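Serine protease inhibitor 4, isoform B (Drosophila melanogaster, PDB 4P0O) is a serpin that probably inhibits serine-type and cysteine-type endopeptidases. Local coordinates at residues E9-L14 against K368-F373; D227-M232 against L364-D369. All blocks are in the same frame, centred on the assembly; numbering follows the deposited sequence.

Contact 1 (E9-L14 against K368-F373); sequences EFARRL and KDLPLF
D369 presses its carboxylate against A11 while OD1 is hydrogen-bonded to NE2 of H7, one helical turn earlier on the same face. That bond pairs the start of the helix with the end of the hairpin turn, and beside it CG of D369 rests 3.7 Å from CB of A11. The backbone joins in, for A11 CB also meets D369 O at 3.5 Å. Alanine suits this place: A11 and L370 have CA atoms only 4.6 Å apart, and a single methyl lets helix and strand come that near, with A11 CB 3.9 Å from L370 CB.

On either side of this close point along the helix, larger apolar groups take hold of L370. Its branch CD1 approaches the ring of F10 obliquely, at CD1, whereas its branch CD2 lies 3.6 Å from CD2 of L14. L14 carries CG anti to the backbone N (chi1 176°), which aims the branched end at the strand. CD2 of L14 also stands 3.4 Å from P371 O, a buried carbonyl oxygen that has no hydrogen-bonding partner in the model. The side chain of L14 runs alongside the proline ring but in the opposite sense, with CD2 of L14 3.9 Å from P371 CD. Proline offers compact, rigid hydrocarbon here and brings no amide hydrogen to be satisfied.

The joint belongs to the serpin core, where the N-terminal helix 6-28 lies against strand 370-377 of sheet B. F10 continues into a cluster with F78 (edge-to-face) and V81 of helix 71-86 and with F39 of helix 38-49, and L370 also touches Y85. L14 reaches P38 and Q42 of helix 38-49, while L255 of helix 255-260 packs on P371.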
ATOM      1  N   GLU A   9      12.813  10.339   7.599  1.00 26.52           N
ATOM      2  CA  GLU A   9      12.304   9.654   8.750  1.00 27.46           C
ATOM      3  C   GLU A   9      10.932   9.037   8.473  1.00 23.81           C
ATOM      4  O   GLU A   9      10.691   7.944   8.819  1.00 23.34           O
ATOM      5  CB  GLU A   9      12.215  10.572   9.947  1.00 38.97           C
ATOM      6  CG  GLU A   9      12.040   9.836  11.249  1.00 55.98           C
ATOM      7  CD  GLU A   9      11.531  10.713  12.382  1.00 76.52           C
ATOM      8  OE1 GLU A   9      10.777  11.678  12.142  1.00 81.95           O
ATOM      9  OE2 GLU A   9      11.881  10.437  13.527  1.00 82.54           O
ATOM     10  N   PHE A  10      10.062   9.792   7.842  1.00 22.23           N
ATOM     11  CA  PHE A  10       8.743   9.289   7.488  1.00 20.39           C
ATOM     12  C   PHE A  10       8.898   8.026   6.636  1.00 21.27           C
ATOM     13  O   PHE A  10       8.216   7.015   6.859  1.00 19.96           O
ATOM     14  CB  PHE A  10       7.924  10.351   6.729  1.00 20.50           C
ATOM     15  CG  PHE A  10       6.528   9.916   6.395  1.00 20.26           C
ATOM     16  CD1 PHE A  10       6.277   9.153   5.264  1.00 19.85           C
ATOM     17  CD2 PHE A  10       5.457  10.256   7.219  1.00 22.81           C
ATOM     18  CE1 PHE A  10       4.999   8.728   4.958  1.00 23.33           C
ATOM     19  CE2 PHE A  10       4.167   9.826   6.914  1.00 22.58           C
ATOM     20  CZ  PHE A  10       3.947   9.058   5.783  1.00 21.53           C
ATOM     21  N   ALA A  11       9.798   8.099   5.657  1.00 20.06           N
ATOM     22  CA  ALA A  11      10.020   6.999   4.715  1.00 21.12           C
ATOM     23  C   ALA A  11      10.547   5.744   5.423  1.00 20.84           C
ATOM     24  O   ALA A  11      10.101   4.626   5.143  1.00 19.62           O
ATOM     25  CB  ALA A  11      10.985   7.437   3.624  1.00 19.99           C
ATOM     26  N   ARG A  12      11.507   5.940   6.322  1.00 19.45           N
ATOM     27  CA  ARG A  12      12.108   4.853   7.077  1.00 21.60           C
ATOM     28  C   ARG A  12      11.043   4.115   7.890  1.00 25.40           C
ATOM     29  O   ARG A  12      10.978   2.877   7.889  1.00 19.99           O
ATOM     30  CB  ARG A  12      13.206   5.426   7.993  1.00 26.34           C
ATOM     31  CG  ARG A  12      14.318   4.526   8.385  1.00 41.62           C
ATOM     32  CD  ARG A  12      15.605   5.359   8.571  1.00 41.38           C
ATOM     33  NE  ARG A  12      15.360   6.563   9.368  1.00 35.15           N
ATOM     34  CZ  ARG A  12      15.820   7.782   9.085  1.00 33.43           C
ATOM     35  NH1 ARG A  12      16.583   8.016   8.023  1.00 34.66           N
ATOM     36  NH2 ARG A  12      15.517   8.788   9.884  1.00 39.93           N
ATOM     37  N   ARG A  13      10.211   4.881   8.588  1.00 18.64           N
ATOM     38  CA  ARG A  13       9.157   4.306   9.425  1.00 20.30           C
ATOM     39  C   ARG A  13       8.128   3.588   8.575  1.00 20.99           C
ATOM     40  O   ARG A  13       7.646   2.519   8.950  1.00 19.32           O
ATOM     41  CB  ARG A  13       8.497   5.400  10.277  1.00 18.75           C
ATOM     42  CG  ARG A  13       9.439   5.929  11.360  1.00 22.29           C
ATOM     43  CD  ARG A  13       9.019   7.279  11.947  1.00 30.81           C
ATOM     44  NE  ARG A  13       9.914   7.641  13.050  1.00 34.82           N
ATOM     45  CZ  ARG A  13       9.752   7.269  14.314  1.00 29.44           C
ATOM     46  NH1 ARG A  13       8.717   6.528  14.677  1.00 36.59           N
ATOM     47  NH2 ARG A  13      10.642   7.642  15.223  1.00 34.39           N
ATOM     48  N   LEU A  14       7.808   4.151   7.414  1.00 20.03           N
ATOM     49  CA  LEU A  14       6.855   3.528   6.507  1.00 17.31           C
ATOM     50  C   LEU A  14       7.427   2.238   5.886  1.00 17.88           C
ATOM     51  O   LEU A  14       6.703   1.240   5.761  1.00 18.65           O
ATOM     52  CB  LEU A  14       6.427   4.505   5.406  1.00 17.82           C
ATOM     53  CG  LEU A  14       5.494   3.932   4.342  1.00 18.27           C
ATOM     54  CD1 LEU A  14       4.193   3.494   4.957  1.00 19.46           C
ATOM     55  CD2 LEU A  14       5.233   4.925   3.275  1.00 19.15           C
ATOM     56  N   LYS A 368      13.467   6.705  -4.046  1.00 23.52           N
ATOM     57  CA  LYS A 368      14.197   5.487  -3.708  1.00 32.17           C
ATOM     58  C   LYS A 368      13.955   4.925  -2.300  1.00 33.10           C
ATOM     59  O   LYS A 368      14.497   3.870  -1.987  1.00 43.09           O
ATOM     60  CB  LYS A 368      15.700   5.719  -3.865  1.00 42.23           C
ATOM     61  CG  LYS A 368      16.147   6.049  -5.282  1.00 48.43           C
ATOM     62  CD  LYS A 368      17.640   6.352  -5.338  1.00 67.50           C
ATOM     63  CE  LYS A 368      18.421   5.425  -4.422  1.00 72.76           C
ATOM     64  NZ  LYS A 368      19.869   5.404  -4.675  1.00 75.26           N
ATOM     65  N   ASP A 369      13.184   5.604  -1.446  1.00 28.03           N
ATOM     66  CA  ASP A 369      13.103   5.174  -0.030  1.00 26.64           C
ATOM     67  C   ASP A 369      11.687   5.112   0.560  1.00 26.22           C
ATOM     68  O   ASP A 369      11.506   4.558   1.653  1.00 21.78           O
ATOM     69  CB  ASP A 369      13.998   6.085   0.867  1.00 24.43           C
ATOM     70  CG  ASP A 369      13.545   7.543   0.925  1.00 36.40           C
ATOM     71  OD1 ASP A 369      12.579   7.937   0.248  1.00 32.19           O
ATOM     72  OD2 ASP A 369      14.192   8.329   1.665  1.00 47.41           O
ATOM     73  N   LEU A 370      10.699   5.658  -0.141  1.00 20.10           N
ATOM     74  CA  LEU A 370       9.341   5.739   0.379  1.00 17.46           C
ATOM     75  C   LEU A 370       8.430   4.816  -0.443  1.00 21.65           C
ATOM     76  O   LEU A 370       8.159   5.079  -1.613  1.00 19.94           O
ATOM     77  CB  LEU A 370       8.842   7.179   0.350  1.00 18.71           C
ATOM     78  CG  LEU A 370       7.611   7.455   1.213  1.00 20.47           C
ATOM     79  CD1 LEU A 370       7.530   8.919   1.586  1.00 20.27           C
ATOM     80  CD2 LEU A 370       6.311   7.026   0.523  1.00 18.87           C
ATOM     81  N   PRO A 371       7.954   3.721   0.168  1.00 18.34           N
ATOM     82  CA  PRO A 371       7.166   2.751  -0.600  1.00 17.43           C
ATOM     83  C   PRO A 371       5.673   3.094  -0.700  1.00 20.43           C
ATOM     84  O   PRO A 371       4.968   3.204   0.308  1.00 20.94           O
ATOM     85  CB  PRO A 371       7.374   1.445   0.178  1.00 22.08           C
ATOM     86  CG  PRO A 371       7.591   1.878   1.582  1.00 19.25           C
ATOM     87  CD  PRO A 371       8.275   3.221   1.522  1.00 19.42           C
ATOM     88  N   LEU A 372       5.208   3.274  -1.928  1.00 15.17           N
ATOM     89  CA  LEU A 372       3.805   3.527  -2.219  1.00 15.57           C
ATOM     90  C   LEU A 372       3.023   2.228  -2.464  1.00 19.10           C
ATOM     91  O   LEU A 372       1.872   2.109  -2.055  1.00 19.79           O
ATOM     92  CB  LEU A 372       3.683   4.443  -3.435  1.00 19.28           C
ATOM     93  CG  LEU A 372       4.339   5.820  -3.244  1.00 20.58           C
ATOM     94  CD1 LEU A 372       4.330   6.586  -4.542  1.00 20.71           C
ATOM     95  CD2 LEU A 372       3.629   6.604  -2.146  1.00 19.79           C
ATOM     96  N   PHE A 373       3.652   1.293  -3.162  1.00 17.66           N
ATOM     97  CA  PHE A 373       3.085  -0.046  -3.409  1.00 17.16           C
ATOM     98  C   PHE A 373       4.162  -1.088  -3.161  1.00 18.78           C
ATOM     99  O   PHE A 373       5.349  -0.823  -3.393  1.00 16.77           O
ATOM    100  CB  PHE A 373       2.558  -0.177  -4.841  1.00 16.58           C
ATOM    101  CG  PHE A 373       1.332   0.645  -5.120  1.00 20.47           C
ATOM    102  CD1 PHE A 373       1.441   1.982  -5.461  1.00 19.62           C
ATOM    103  CD2 PHE A 373       0.075   0.086  -5.044  1.00 21.23           C
ATOM    104  CE1 PHE A 373       0.307   2.742  -5.719  1.00 24.51           C
ATOM    105  CE2 PHE A 373      -1.058   0.835  -5.309  1.00 22.33           C
ATOM    106  CZ  PHE A 373      -0.950   2.161  -5.639  1.00 22.53           C
TER

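Contact 2 (D227-M232 against L364-D369); sequences DSDLSM and LVHQKD
A chi1 of 49° places CG of D229 between its own backbone N and carbonyl carbon, and H366, with CG anti to the backbone N (chi1 174°), swings its imidazole toward that carboxylate. OD1 of D229 consequently lies at the edge of the ring, in its plane, 3.4 Å from H366 CD2, with carboxylate and ring planes 74° apart. CG of Q367 sits over one face of the imidazole, displaced toward its rim. A water ties the three polar ends together: it donates to D229 OD2, accepts from Q367 NE2 and bonds H366 NE2 at 2.6 Å. Polar residues fit this outer end of the sheet, where D229 and Q367 are exposed.

Farther in, the strands pair antiparallel. S231 and V365 form a hydrogen-bonded pair, the bond from V365 N to S231 O being 2.9 Å and the return one, from S231 N to V365 O, 3.0 Å. Q367 N adds a third, to D229 O at 3.0 Å. S231 is small enough to fit beside V365, though its OG lies a snug 3.2 Å from V365 CG2; the hydroxyl itself is hydrogen-bonded to OE2 of E222. A second water shares its two hydrogens among D229 O, S231 OG and V365 O while accepting from K368 N, thus fastening the turn to the neighbouring strand. On the other face, L230 CD2 packs 3.7 Å from H366 CB.

Strands 230-237 and 360-366 are neighbours in sheet B of the serpin fold. F171 of strand 161-174 covers L230 and L364, L255 of helix 255-260 meets V365 on the other face, and H366 meets Y85 of helix 71-86 edge-to-face.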
ATOM      1  N   ASP A 227       9.843  11.344 -16.390  1.00 23.26           N
ATOM      2  CA  ASP A 227       9.530  12.653 -15.817  1.00 23.58           C
ATOM      3  C   ASP A 227       9.116  12.589 -14.353  1.00 24.03           C
ATOM      4  O   ASP A 227       8.092  13.147 -13.966  1.00 24.47           O
ATOM      5  CB  ASP A 227       8.420  13.326 -16.623  1.00 26.45           C
ATOM      6  CG  ASP A 227       8.837  13.649 -18.042  1.00 38.06           C
ATOM      7  OD1 ASP A 227      10.038  13.862 -18.276  1.00 34.20           O
ATOM      8  OD2 ASP A 227       7.960  13.687 -18.923  1.00 36.82           O
ATOM      9  N   SER A 228       9.937  11.951 -13.528  1.00 21.11           N
ATOM     10  CA  SER A 228       9.605  11.767 -12.122  1.00 23.47           C
ATOM     11  C   SER A 228      10.812  11.263 -11.356  1.00 26.41           C
ATOM     12  O   SER A 228      11.818  10.914 -11.971  1.00 25.88           O
ATOM     13  CB  SER A 228       8.457  10.776 -11.969  1.00 22.70           C
ATOM     14  OG  SER A 228       8.950   9.446 -11.936  1.00 23.70           O
ATOM     15  N   ASP A 229      10.711  11.242 -10.029  1.00 18.55           N
ATOM     16  CA  ASP A 229      11.664  10.524  -9.189  1.00 22.13           C
ATOM     17  C   ASP A 229      10.940   9.308  -8.569  1.00 24.67           C
ATOM     18  O   ASP A 229      11.183   8.933  -7.426  1.00 22.79           O
ATOM     19  CB  ASP A 229      12.261  11.421  -8.102  1.00 25.79           C
ATOM     20  CG  ASP A 229      11.223  12.190  -7.328  1.00 33.51           C
ATOM     21  OD1 ASP A 229      10.016  11.951  -7.520  1.00 35.13           O
ATOM     22  OD2 ASP A 229      11.626  13.062  -6.511  1.00 35.91           O
ATOM     23  N   LEU A 230      10.031   8.721  -9.342  1.00 19.65           N
ATOM     24  CA  LEU A 230       9.358   7.481  -8.952  1.00 18.97           C
ATOM     25  C   LEU A 230       9.990   6.327  -9.730  1.00 20.61           C
ATOM     26  O   LEU A 230      10.483   6.514 -10.842  1.00 20.74           O
ATOM     27  CB  LEU A 230       7.853   7.568  -9.224  1.00 19.12           C
ATOM     28  CG  LEU A 230       7.099   8.601  -8.361  1.00 24.35           C
ATOM     29  CD1 LEU A 230       5.818   9.085  -9.047  1.00 27.06           C
ATOM     30  CD2 LEU A 230       6.775   8.003  -7.026  1.00 25.96           C
ATOM     31  N   SER A 231       9.986   5.135  -9.149  1.00 16.27           N
ATOM     32  CA  SER A 231      10.582   3.984  -9.822  1.00 16.62           C
ATOM     33  C   SER A 231       9.998   2.688  -9.275  1.00 19.29           C
ATOM     34  O   SER A 231       9.368   2.680  -8.225  1.00 19.52           O
ATOM     35  CB  SER A 231      12.105   3.977  -9.659  1.00 22.30           C
ATOM     36  OG  SER A 231      12.467   3.856  -8.301  1.00 25.76           O
ATOM     37  N   MET A 232      10.225   1.573  -9.947  1.00 21.97           N
ATOM     38  CA  MET A 232       9.927   0.219  -9.507  1.00 19.01           C
ATOM     39  C   MET A 232      11.241  -0.468  -9.190  1.00 23.22           C
ATOM     40  O   MET A 232      12.126  -0.545 -10.042  1.00 22.00           O
ATOM     41  CB  MET A 232       9.179  -0.587 -10.553  1.00 18.65           C
ATOM     42  CG  MET A 232       8.823  -1.984 -10.012  1.00 22.99           C
ATOM     43  SD  MET A 232       7.843  -2.966 -11.133  1.00162.30           S
ATOM     44  CE  MET A 232       6.237  -2.217 -10.863  1.00 44.85           C
ATOM     45  N   LEU A 364       7.063  -0.105  -5.515  1.00 15.71           N
ATOM     46  CA  LEU A 364       6.910   1.143  -6.259  1.00 16.37           C
ATOM     47  C   LEU A 364       7.269   2.231  -5.278  1.00 19.31           C
ATOM     48  O   LEU A 364       6.574   2.423  -4.275  1.00 20.07           O
ATOM     49  CB  LEU A 364       5.491   1.304  -6.799  1.00 20.42           C
ATOM     50  CG  LEU A 364       5.343   2.029  -8.125  1.00 34.70           C
ATOM     51  CD1 LEU A 364       3.914   1.865  -8.632  1.00 34.12           C
ATOM     52  CD2 LEU A 364       5.725   3.502  -7.967  1.00 32.96           C
ATOM     53  N   VAL A 365       8.385   2.902  -5.546  1.00 17.97           N
ATOM     54  CA  VAL A 365       9.005   3.816  -4.580  1.00 17.73           C
ATOM     55  C   VAL A 365       9.138   5.253  -5.060  1.00 19.45           C
ATOM     56  O   VAL A 365       9.348   5.519  -6.240  1.00 20.58           O
ATOM     57  CB  VAL A 365      10.419   3.355  -4.183  1.00 26.49           C
ATOM     58  CG1 VAL A 365      10.344   2.053  -3.404  1.00 26.25           C
ATOM     59  CG2 VAL A 365      11.284   3.182  -5.400  1.00 28.82           C
ATOM     60  N   HIS A 366       9.033   6.160  -4.099  1.00 17.48           N
ATOM     61  CA  HIS A 366       9.297   7.573  -4.281  1.00 17.99           C
ATOM     62  C   HIS A 366      10.675   7.907  -3.695  1.00 23.04           C
ATOM     63  O   HIS A 366      10.961   7.563  -2.550  1.00 21.67           O
ATOM     64  CB  HIS A 366       8.188   8.393  -3.604  1.00 18.21           C
ATOM     65  CG  HIS A 366       8.431   9.869  -3.602  1.00 21.36           C
ATOM     66  ND1 HIS A 366       8.290  10.648  -2.471  1.00 23.66           N
ATOM     67  CD2 HIS A 366       8.774  10.715  -4.597  1.00 24.44           C
ATOM     68  CE1 HIS A 366       8.550  11.906  -2.770  1.00 25.44           C
ATOM     69  NE2 HIS A 366       8.847  11.977  -4.057  1.00 27.17           N
ATOM     70  N   GLN A 367      11.524   8.565  -4.482  1.00 24.08           N
ATOM     71  CA  GLN A 367      12.844   9.030  -4.012  1.00 28.48           C
ATOM     72  C   GLN A 367      13.660   7.872  -3.454  1.00 28.43           C
ATOM     73  O   GLN A 367      14.421   8.036  -2.514  1.00 31.05           O
ATOM     74  CB  GLN A 367      12.699  10.119  -2.943  1.00 32.09           C
ATOM     75  CG  GLN A 367      12.398  11.492  -3.464  1.00 42.48           C
ATOM     76  CD  GLN A 367      12.412  12.543  -2.358  1.00 45.34           C
ATOM     77  OE1 GLN A 367      13.113  12.402  -1.355  1.00 46.87           O
ATOM     78  NE2 GLN A 367      11.632  13.595  -2.540  1.00 52.32           N
ATOM     79  N   LYS A 368      13.467   6.705  -4.046  1.00 23.52           N
ATOM     80  CA  LYS A 368      14.197   5.487  -3.708  1.00 32.17           C
ATOM     81  C   LYS A 368      13.955   4.925  -2.300  1.00 33.10           C
ATOM     82  O   LYS A 368      14.497   3.870  -1.987  1.00 43.09           O
ATOM     83  CB  LYS A 368      15.700   5.719  -3.865  1.00 42.23           C
ATOM     84  CG  LYS A 368      16.147   6.049  -5.282  1.00 48.43           C
ATOM     85  CD  LYS A 368      17.640   6.352  -5.338  1.00 67.50           C
ATOM     86  CE  LYS A 368      18.421   5.425  -4.422  1.00 72.76           C
ATOM     87  NZ  LYS A 368      19.869   5.404  -4.675  1.00 75.26           N
ATOM     88  N   ASP A 369      13.184   5.604  -1.446  1.00 28.03           N
ATOM     89  CA  ASP A 369      13.103   5.174  -0.030  1.00 26.64           C
ATOM     90  C   ASP A 369      11.687   5.112   0.560  1.00 26.22           C
ATOM     91  O   ASP A 369      11.506   4.558   1.653  1.00 21.78           O
ATOM     92  CB  ASP A 369      13.998   6.085   0.867  1.00 24.43           C
ATOM     93  CG  ASP A 369      13.545   7.543   0.925  1.00 36.40           C
ATOM     94  OD1 ASP A 369      12.579   7.937   0.248  1.00 32.19           O
ATOM     95  OD2 ASP A 369      14.192   8.329   1.665  1.00 47.41           O
TER
HETATM   96  O   HOH W   1      12.429   6.276  -6.842  1.00 23.05           O
HETATM   97  O   HOH W   2      10.139  14.184  -4.684  1.00 44.16           O

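How the contacts relate
From the N terminus, helix 6-28 supplies the first half of contact 1, whose partner arrives only after 353 further residues, so this contact closes a loop spanning nearly the whole serpin. Contact 2 nests inside it, joining 227-232 to 364-369 across 131 residues. The two share K368 and D369, in the tight turn between strands 360-366 and 370-377. These strands are themselves paired: L372 N meets L364 O and F373 O meets L364 N, each at 2.8 Å, probably as hydrogen bonds. Together the contacts tie strand 230-237, through the C-terminal hairpin, to the N-terminal helix, and L372 packs on L230 between them.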